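Local atomic coordinates of sulfotransferase (Mycobacterium tuberculosis, PDB entry 2ZQ5), a protein that probably transfers a sulfuryl group from the donor PAPS to an acceptor that is not established, as expected of a sulfotransferase. Residues Lys22-Asp27 / Ala68-Leu73; Arg92-Thr97 / Glu225-Leu230; Ser181-Ser186 / Ala197-Arg202. All coordinates share one frame; numbering follows the deposited sequence.

Interaction 2 lies in the core: two neighbouring strands of the five-stranded parallel sheet, of which strand 94-97 leads into the loop that, as in other sulfotransferases, probably holds the phosphosulfate donor. Interactions 1 and 3, in the helical part of the chain, touch each other: Leu69 CD2 meets Leu182 CD2 at 4.2 Å, and Arg72 NH1 is 4.1 Å from Ser181 CA. Asp34 ties them further, its OD2 bonded to both Arg72 NH1 and Ser181 OG. Interaction 3 is nested in the loop that interaction 2 closes. From interaction 2, interaction 1 is about 28 Å away between centres and about 14 Å between nearest atoms, interaction 3 about 23 Å and about 8 Å.

Interaction 1. Residues Lys22-Asp27 / Ala68-Leu73; sequences KLVGLD and ALVARL
The carbonyl O of Leu26, in the chain just past helix 13-24, is met by Leu73 of helix 55-81 while it accepts a hydrogen bond from Thr21 OG1. Leu73 CD1 comes to 3.5 Å from Leu26 O, and Leu73 CD2 rests at 3.8 Å from the same oxygen, so the two methyls of the leucine fork lie against a carbonyl whose polar partner comes from within its own part of the chain. Leu26 answers with its side chain: its CB lies 4.1 Å from Leu73 CB, and its CD1 reaches the helix backbone, 3.7 Å from Leu73 O. Leu26 also touches Leu74 and Ser77, and therefore follows helix 55-81 toward its C-terminal end.

Two residues earlier, at the end of helix 13-24, Val24 uses each of its branches for a different neighbour. CG1, turned away from its own carbonyl carbon (chi1 -66°), meets Val70 CG1 at 3.8 Å, and CG2 meets Leu73 CD1 at 4.0 Å. Leu23 closes the row, its CD2 set 4.0 Å from Val70 CG2 with the two side chains crossing at about a right angle. Val70 thus receives Val24 on one methyl and Leu23 on the other. Between Val24 and Leu26, Gly25 leaves the helix with positive phi (82°), a turn that lets the residues before and after it address the same helix.

On a different side of helix 55-81, Arg72 holds the chain that follows Asp27 by bonding Phe29 O, pairing with Asp34 and making a cation-pi contact with Tyr36; Gln180 O joins it to a more distant loop. The contact itself is made by aliphatic branches near the protein surface and rests mainly on van der Waals fit, with Leu73 buried and the outer residues partly open to solvent.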
loop_
_atom_site.group_PDB
_atom_site.type_symbol
_atom_site.label_atom_id
_atom_site.label_comp_id
_atom_site.label_asym_id
_atom_site.label_seq_id
_atom_site.Cartn_x
_atom_site.Cartn_y
_atom_site.Cartn_z
ATOM N N LYS A 22 3.536 -14.563 -20.585
ATOM C CA LYS A 22 3.348 -16.004 -20.672
ATOM C C LYS A 22 2.184 -16.452 -19.794
ATOM O O LYS A 22 1.416 -17.337 -20.168
ATOM C CB LYS A 22 4.628 -16.726 -20.248
ATOM C CG LYS A 22 4.554 -18.244 -20.329
ATOM C CD LYS A 22 5.840 -18.870 -19.817
ATOM C CE LYS A 22 5.775 -20.387 -19.827
ATOM N NZ LYS A 22 7.009 -20.983 -19.243
ATOM N N LEU A 23 2.044 -15.820 -18.634
ATOM C CA LEU A 23 0.987 -16.175 -17.697
ATOM C C LEU A 23 -0.434 -15.814 -18.141
ATOM O O LEU A 23 -1.332 -16.653 -18.082
ATOM C CB LEU A 23 1.272 -15.544 -16.329
ATOM C CG LEU A 23 0.337 -15.938 -15.186
ATOM C CD1 LEU A 23 0.450 -17.433 -14.918
ATOM C CD2 LEU A 23 0.702 -15.148 -13.936
ATOM N N VAL A 24 -0.644 -14.578 -18.586
ATOM C CA VAL A 24 -1.982 -14.151 -18.991
ATOM C C VAL A 24 -2.210 -13.981 -20.491
ATOM O O VAL A 24 -3.352 -13.836 -20.931
ATOM C CB VAL A 24 -2.386 -12.840 -18.279
ATOM C CG1 VAL A 24 -2.528 -13.089 -16.783
ATOM C CG2 VAL A 24 -1.349 -11.757 -18.539
ATOM N N GLY A 25 -1.137 -13.992 -21.273
ATOM C CA GLY A 25 -1.282 -13.859 -22.713
ATOM C C GLY A 25 -1.429 -12.439 -23.226
ATOM O O GLY A 25 -1.660 -12.229 -24.417
ATOM N N LEU A 26 -1.303 -11.462 -22.335
ATOM C CA LEU A 26 -1.408 -10.056 -22.715
ATOM C C LEU A 26 -0.006 -9.494 -22.935
ATOM O O LEU A 26 0.943 -9.913 -22.264
ATOM C CB LEU A 26 -2.107 -9.266 -21.606
ATOM C CG LEU A 26 -3.514 -9.719 -21.219
ATOM C CD1 LEU A 26 -3.983 -8.930 -20.008
ATOM C CD2 LEU A 26 -4.459 -9.519 -22.397
ATOM N N ASP A 27 0.137 -8.556 -23.867
ATOM C CA ASP A 27 1.448 -7.974 -24.127
ATOM C C ASP A 27 1.483 -6.453 -24.257
ATOM O O ASP A 27 2.518 -5.890 -24.604
ATOM C CB ASP A 27 2.077 -8.600 -25.376
ATOM C CG ASP A 27 1.174 -8.525 -26.584
ATOM O OD1 ASP A 27 0.544 -7.470 -26.792
ATOM O OD2 ASP A 27 1.102 -9.521 -27.334
ATOM N N ALA A 68 3.476 -7.741 -10.367
ATOM C CA ALA A 68 3.258 -6.318 -10.573
ATOM C C ALA A 68 3.025 -6.044 -12.057
ATOM O O ALA A 68 2.158 -5.249 -12.420
ATOM C CB ALA A 68 4.459 -5.525 -10.071
ATOM N N LEU A 69 3.796 -6.708 -12.914
ATOM C CA LEU A 69 3.662 -6.522 -14.353
ATOM C C LEU A 69 2.380 -7.150 -14.889
ATOM O O LEU A 69 1.781 -6.633 -15.831
ATOM C CB LEU A 69 4.880 -7.091 -15.087
ATOM C CG LEU A 69 6.191 -6.337 -14.836
ATOM C CD1 LEU A 69 7.275 -6.902 -15.747
ATOM C CD2 LEU A 69 6.001 -4.851 -15.106
ATOM N N VAL A 70 1.956 -8.261 -14.295
ATOM C CA VAL A 70 0.718 -8.894 -14.729
ATOM C C VAL A 70 -0.434 -7.950 -14.390
ATOM O O VAL A 70 -1.350 -7.765 -15.191
ATOM C CB VAL A 70 0.495 -10.254 -14.032
ATOM C CG1 VAL A 70 -0.936 -10.731 -14.261
ATOM C CG2 VAL A 70 1.475 -11.278 -14.583
ATOM N N ALA A 71 -0.379 -7.345 -13.205
ATOM C CA ALA A 71 -1.413 -6.407 -12.775
ATOM C C ALA A 71 -1.437 -5.218 -13.733
ATOM O O ALA A 71 -2.506 -4.708 -14.089
ATOM C CB ALA A 71 -1.135 -5.932 -11.342
ATOM N N ARG A 72 -0.252 -4.773 -14.140
ATOM C CA ARG A 72 -0.132 -3.658 -15.070
ATOM C C ARG A 72 -0.856 -4.026 -16.371
ATOM O O ARG A 72 -1.632 -3.234 -16.909
ATOM C CB ARG A 72 1.345 -3.366 -15.355
ATOM C CG ARG A 72 1.565 -2.104 -16.165
ATOM C CD ARG A 72 3.029 -1.910 -16.558
ATOM N NE ARG A 72 3.169 -0.692 -17.348
ATOM C CZ ARG A 72 3.255 0.533 -16.836
ATOM N NH1 ARG A 72 3.240 0.714 -15.521
ATOM N NH2 ARG A 72 3.306 1.583 -17.643
ATOM N N LEU A 73 -0.602 -5.234 -16.864
ATOM C CA LEU A 73 -1.236 -5.717 -18.090
ATOM C C LEU A 73 -2.753 -5.784 -17.951
ATOM O O LEU A 73 -3.479 -5.420 -18.876
ATOM C CB LEU A 73 -0.707 -7.107 -18.455
ATOM C CG LEU A 73 0.719 -7.206 -19.001
ATOM C CD1 LEU A 73 1.166 -8.661 -18.997
ATOM C CD2 LEU A 73 0.780 -6.619 -20.408
#

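Interaction 2. Residues Arg92-Thr97 / Glu225-Leu230; sequences RPIFVT and EKRWVL
Ile94 and Val229 point to one face of the central parallel sheet, Phe95 and Leu230 to the other, in a P-loop-like α/β fold where the neighbouring strands 94-97 and 227-230 run parallel, 8° apart. Phe95 and Leu230 leave the sheet together, the leucine flanking the ring: Leu230 CD2 sits over a face of the phenyl, 3.9 Å from its centroid in a CH-pi contact, and Leu230 CG approaches Phe95 CE1 at 3.7 Å. His212 of helix 206-219 touches both, and His235 meets the phenyl edge-to-face. Leu111 of helix 104-111 covers Ile94 and Val229. Strand 94-97 precedes the loop and helix that in this family probably cradle the donor phosphates.

The backbone ladder runs from Ile94 N to Trp228 O, Leu230 N to Ile94 O (2.8 Å) and Val96 N to Leu230 O (2.7 Å). Where the ladder starts, the extended first part of the Arg227 chain carries CD to 3.7 Å from Ile94 CG1, and a bend at chi3 (-43°) then turns the guanidinium back to Arg92. There, Arg227 NH1 donates to Arg92 O at 3.0 Å, with the oxygen 5° out of the guanidinium plane.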
loop_
_atom_site.group_PDB
_atom_site.type_symbol
_atom_site.label_atom_id
_atom_site.label_comp_id
_atom_site.label_asym_id
_atom_site.label_seq_id
_atom_site.Cartn_x
_atom_site.Cartn_y
_atom_site.Cartn_z
ATOM N N ARG A 92 -13.481 14.590 -3.618
ATOM C CA ARG A 92 -13.045 14.617 -2.226
ATOM C C ARG A 92 -12.787 13.243 -1.609
ATOM O O ARG A 92 -13.429 12.852 -0.628
ATOM C CB ARG A 92 -14.062 15.390 -1.377
ATOM C CG ARG A 92 -14.297 16.825 -1.850
ATOM C CD ARG A 92 -15.215 17.571 -0.891
ATOM N NE ARG A 92 -14.523 17.999 0.324
ATOM C CZ ARG A 92 -15.123 18.195 1.493
ATOM N NH1 ARG A 92 -16.427 17.993 1.611
ATOM N NH2 ARG A 92 -14.424 18.603 2.543
ATOM N N PRO A 93 -11.842 12.487 -2.187
ATOM C CA PRO A 93 -11.509 11.157 -1.668
ATOM C C PRO A 93 -10.786 11.288 -0.334
ATOM O O PRO A 93 -10.152 12.312 -0.065
ATOM C CB PRO A 93 -10.601 10.583 -2.754
ATOM C CG PRO A 93 -9.900 11.821 -3.282
ATOM C CD PRO A 93 -11.057 12.794 -3.396
ATOM N N ILE A 94 -10.894 10.260 0.501
ATOM C CA ILE A 94 -10.219 10.251 1.794
ATOM C C ILE A 94 -8.999 9.341 1.710
ATOM O O ILE A 94 -9.093 8.200 1.248
ATOM C CB ILE A 94 -11.138 9.732 2.918
ATOM C CG1 ILE A 94 -12.300 10.705 3.129
ATOM C CG2 ILE A 94 -10.341 9.560 4.209
ATOM C CD1 ILE A 94 -13.313 10.239 4.155
ATOM N N PHE A 95 -7.858 9.865 2.146
ATOM C CA PHE A 95 -6.606 9.118 2.159
ATOM C C PHE A 95 -6.111 8.968 3.588
ATOM O O PHE A 95 -5.915 9.960 4.293
ATOM C CB PHE A 95 -5.540 9.851 1.344
ATOM C CG PHE A 95 -5.703 9.710 -0.142
ATOM C CD1 PHE A 95 -4.985 8.745 -0.839
ATOM C CD2 PHE A 95 -6.569 10.540 -0.847
ATOM C CE1 PHE A 95 -5.128 8.607 -2.223
ATOM C CE2 PHE A 95 -6.717 10.410 -2.230
ATOM C CZ PHE A 95 -5.995 9.443 -2.915
ATOM N N VAL A 96 -5.925 7.725 4.018
ATOM C CA VAL A 96 -5.417 7.447 5.350
ATOM C C VAL A 96 -3.957 7.042 5.208
ATOM O O VAL A 96 -3.597 6.292 4.301
ATOM C CB VAL A 96 -6.175 6.277 6.022
ATOM C CG1 VAL A 96 -5.561 5.967 7.387
ATOM C CG2 VAL A 96 -7.647 6.623 6.171
ATOM N N THR A 97 -3.105 7.548 6.090
ATOM C CA THR A 97 -1.705 7.175 6.029
ATOM C C THR A 97 -1.080 7.255 7.412
ATOM O O THR A 97 -1.673 7.803 8.350
ATOM C CB THR A 97 -0.925 8.048 5.006
ATOM O OG1 THR A 97 0.351 7.452 4.752
ATOM C CG2 THR A 97 -0.728 9.464 5.525
ATOM N N GLU A 225 -20.864 7.493 -7.652
ATOM C CA GLU A 225 -21.385 8.397 -6.632
ATOM C C GLU A 225 -20.786 8.174 -5.244
ATOM O O GLU A 225 -21.033 8.959 -4.325
ATOM C CB GLU A 225 -22.914 8.282 -6.548
ATOM C CG GLU A 225 -23.444 7.194 -5.613
ATOM C CD GLU A 225 -23.271 5.779 -6.144
ATOM O OE1 GLU A 225 -22.743 5.602 -7.264
ATOM O OE2 GLU A 225 -23.677 4.833 -5.433
ATOM N N LYS A 226 -19.997 7.113 -5.092
ATOM C CA LYS A 226 -19.390 6.805 -3.800
ATOM C C LYS A 226 -17.999 7.407 -3.624
ATOM O O LYS A 226 -17.181 7.402 -4.546
ATOM C CB LYS A 226 -19.325 5.286 -3.593
ATOM C CG LYS A 226 -20.692 4.595 -3.586
ATOM C CD LYS A 226 -20.562 3.122 -3.236
ATOM C CE LYS A 226 -21.912 2.417 -3.239
ATOM N NZ LYS A 226 -22.539 2.410 -4.589
ATOM N N ARG A 227 -17.743 7.930 -2.429
ATOM C CA ARG A 227 -16.453 8.539 -2.123
ATOM C C ARG A 227 -15.407 7.461 -1.905
ATOM O O ARG A 227 -15.639 6.504 -1.171
ATOM C CB ARG A 227 -16.553 9.385 -0.853
ATOM C CG ARG A 227 -15.269 10.124 -0.482
ATOM C CD ARG A 227 -15.307 10.570 0.974
ATOM N NE ARG A 227 -16.611 11.130 1.317
ATOM C CZ ARG A 227 -17.045 12.322 0.925
ATOM N NH1 ARG A 227 -16.272 13.106 0.182
ATOM N NH2 ARG A 227 -18.270 12.717 1.243
ATOM N N TRP A 228 -14.254 7.618 -2.543
ATOM C CA TRP A 228 -13.177 6.659 -2.374
ATOM C C TRP A 228 -12.468 6.860 -1.039
ATOM O O TRP A 228 -12.310 7.991 -0.562
ATOM C CB TRP A 228 -12.148 6.798 -3.500
ATOM C CG TRP A 228 -12.415 5.931 -4.685
ATOM C CD1 TRP A 228 -13.034 6.290 -5.847
ATOM C CD2 TRP A 228 -12.058 4.554 -4.827
ATOM N NE1 TRP A 228 -13.078 5.218 -6.710
ATOM C CE2 TRP A 228 -12.486 4.139 -6.106
ATOM C CE3 TRP A 228 -11.412 3.627 -3.995
ATOM C CZ2 TRP A 228 -12.292 2.836 -6.575
ATOM C CZ3 TRP A 228 -11.219 2.331 -4.460
ATOM C CH2 TRP A 228 -11.657 1.948 -5.740
ATOM N N VAL A 229 -12.059 5.747 -0.442
ATOM C CA VAL A 229 -11.318 5.745 0.810
ATOM C C VAL A 229 -10.090 4.888 0.528
ATOM O O VAL A 229 -10.211 3.726 0.132
ATOM C CB VAL A 229 -12.123 5.111 1.962
ATOM C CG1 VAL A 229 -11.275 5.091 3.227
ATOM C CG2 VAL A 229 -13.409 5.894 2.197
ATOM N N LEU A 230 -8.912 5.474 0.722
ATOM C CA LEU A 230 -7.647 4.791 0.472
ATOM C C LEU A 230 -6.771 4.778 1.712
ATOM O O LEU A 230 -6.948 5.595 2.613
ATOM C CB LEU A 230 -6.862 5.508 -0.636
ATOM C CG LEU A 230 -7.445 5.753 -2.034
ATOM C CD1 LEU A 230 -7.989 4.442 -2.586
ATOM C CD2 LEU A 230 -8.549 6.812 -1.987
#

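Interaction 3. Residues Ser181-Ser186 / Ala197-Arg202; sequences SLHSVS and ADWLSR
His183 and Trp199 meet across the contact by ring atoms, His183 NE2 being 3.6 Å from Trp199 CH2. Their side chains cross at about a right angle while the ring planes stand at 52°, an oblique pair with Trp199 CZ3 over a face of the imidazole. Leu200 fills the space beside it with both methyls: CD1 is 3.8 Å from His183 CD2, and CD2 lies 3.4 Å from Ser184 O and 4.1 Å from Val185 CG1. With CG opposite its own backbone N (chi1 -172°), Leu200 reaches from helix 194-201 toward the loop.

In the next shell, His183 ND1 donates to Ser181 O at 2.7 Å; the oxygen is in the ring plane, which restrains the imidazole, though ND1 stands 50° above the carbonyl plane. Glu38 OE2 bonds Trp199 NE1, and Ala39 of the same helix, 36-50, touches both rings. Tyr196 OH bonds Leu182 O and Ser184 N, tying the loop to the helix just ahead of Ala197.

The joint is therefore buried and largely carbon, with NE2 and Ser184 O set against Trp199 CH2 and Leu200 CD2, while the bonds at ND1 and NE1 restrain the rings.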
loop_
_atom_site.group_PDB
_atom_site.type_symbol
_atom_site.label_atom_id
_atom_site.label_comp_id
_atom_site.label_asym_id
_atom_site.label_seq_id
_atom_site.Cartn_x
_atom_site.Cartn_y
_atom_site.Cartn_z
ATOM N N SER A 181 3.561 0.582 -11.289
ATOM C CA SER A 181 4.555 1.558 -11.743
ATOM C C SER A 181 5.920 1.297 -11.107
ATOM O O SER A 181 6.880 2.033 -11.355
ATOM C CB SER A 181 4.119 2.973 -11.356
ATOM O OG SER A 181 2.832 3.285 -11.854
ATOM N N LEU A 182 5.999 0.254 -10.289
ATOM C CA LEU A 182 7.224 -0.096 -9.577
ATOM C C LEU A 182 7.745 1.054 -8.712
ATOM O O LEU A 182 8.951 1.189 -8.501
ATOM C CB LEU A 182 8.318 -0.585 -10.542
ATOM C CG LEU A 182 8.208 -2.026 -11.077
ATOM C CD1 LEU A 182 7.926 -2.996 -9.931
ATOM C CD2 LEU A 182 7.106 -2.111 -12.116
ATOM N N HIS A 183 6.819 1.884 -8.233
ATOM C CA HIS A 183 7.132 2.998 -7.329
ATOM C C HIS A 183 6.380 2.663 -6.047
ATOM O O HIS A 183 5.156 2.808 -5.978
ATOM C CB HIS A 183 6.626 4.340 -7.875
ATOM C CG HIS A 183 7.494 4.936 -8.941
ATOM N ND1 HIS A 183 7.621 4.382 -10.196
ATOM C CD2 HIS A 183 8.258 6.055 -8.945
ATOM C CE1 HIS A 183 8.423 5.134 -10.928
ATOM N NE2 HIS A 183 8.823 6.156 -10.194
ATOM N N SER A 184 7.105 2.215 -5.030
ATOM C CA SER A 184 6.472 1.819 -3.777
ATOM C C SER A 184 7.471 1.760 -2.632
ATOM O O SER A 184 8.613 1.347 -2.827
ATOM C CB SER A 184 5.823 0.441 -3.958
ATOM O OG SER A 184 5.295 -0.052 -2.740
ATOM N N VAL A 185 7.050 2.176 -1.441
ATOM C CA VAL A 185 7.948 2.109 -0.292
ATOM C C VAL A 185 7.840 0.745 0.390
ATOM O O VAL A 185 8.462 0.508 1.427
ATOM C CB VAL A 185 7.671 3.235 0.743
ATOM C CG1 VAL A 185 8.011 4.589 0.140
ATOM C CG2 VAL A 185 6.222 3.199 1.199
ATOM N N SER A 186 7.060 -0.160 -0.199
ATOM C CA SER A 186 6.907 -1.497 0.366
ATOM C C SER A 186 8.192 -2.302 0.189
ATOM O O SER A 186 8.579 -3.080 1.061
ATOM C CB SER A 186 5.746 -2.237 -0.311
ATOM O OG SER A 186 6.026 -2.497 -1.682
ATOM N N ALA A 197 15.738 2.686 -2.449
ATOM C CA ALA A 197 15.112 3.624 -1.523
ATOM C C ALA A 197 15.604 5.047 -1.808
ATOM O O ALA A 197 14.818 5.995 -1.821
ATOM C CB ALA A 197 15.432 3.232 -0.077
ATOM N N ASP A 198 16.908 5.177 -2.040
ATOM C CA ASP A 198 17.538 6.463 -2.331
ATOM C C ASP A 198 17.014 7.033 -3.643
ATOM O O ASP A 198 16.672 8.213 -3.731
ATOM C CB ASP A 198 19.056 6.282 -2.422
ATOM C CG ASP A 198 19.774 7.552 -2.848
ATOM O OD1 ASP A 198 19.779 8.522 -2.066
ATOM O OD2 ASP A 198 20.330 7.574 -3.968
ATOM N N TRP A 199 16.964 6.186 -4.666
ATOM C CA TRP A 199 16.474 6.595 -5.972
ATOM C C TRP A 199 15.026 7.070 -5.849
ATOM O O TRP A 199 14.660 8.137 -6.342
ATOM C CB TRP A 199 16.553 5.412 -6.946
ATOM C CG TRP A 199 15.991 5.697 -8.310
ATOM C CD1 TRP A 199 16.629 6.308 -9.352
ATOM C CD2 TRP A 199 14.663 5.410 -8.767
ATOM N NE1 TRP A 199 15.780 6.419 -10.429
ATOM C CE2 TRP A 199 14.567 5.876 -10.096
ATOM C CE3 TRP A 199 13.544 4.803 -8.180
ATOM C CZ2 TRP A 199 13.392 5.756 -10.850
ATOM C CZ3 TRP A 199 12.374 4.683 -8.929
ATOM C CH2 TRP A 199 12.311 5.160 -10.250
ATOM N N LEU A 200 14.203 6.273 -5.177
ATOM C CA LEU A 200 12.798 6.615 -5.013
ATOM C C LEU A 200 12.595 7.953 -4.304
ATOM O O LEU A 200 11.683 8.711 -4.650
ATOM C CB LEU A 200 12.076 5.496 -4.255
ATOM C CG LEU A 200 10.553 5.602 -4.147
ATOM C CD1 LEU A 200 9.935 5.676 -5.545
ATOM C CD2 LEU A 200 10.016 4.396 -3.384
ATOM N N SER A 201 13.451 8.254 -3.328
ATOM C CA SER A 201 13.332 9.508 -2.584
ATOM C C SER A 201 13.554 10.736 -3.470
ATOM O O SER A 201 13.184 11.846 -3.095
ATOM C CB SER A 201 14.321 9.536 -1.415
ATOM O OG SER A 201 15.630 9.834 -1.858
ATOM N N ARG A 202 14.145 10.533 -4.643
ATOM C CA ARG A 202 14.416 11.627 -5.577
ATOM C C ARG A 202 13.417 11.694 -6.732
ATOM O O ARG A 202 13.506 12.579 -7.579
ATOM C CB ARG A 202 15.830 11.480 -6.160
ATOM C CG ARG A 202 16.959 11.688 -5.161
ATOM C CD ARG A 202 18.329 11.481 -5.799
ATOM N NE ARG A 202 18.792 10.094 -5.721
ATOM C CZ ARG A 202 18.989 9.304 -6.771
ATOM N NH1 ARG A 202 18.760 9.751 -7.999
ATOM N NH2 ARG A 202 19.425 8.064 -6.595
#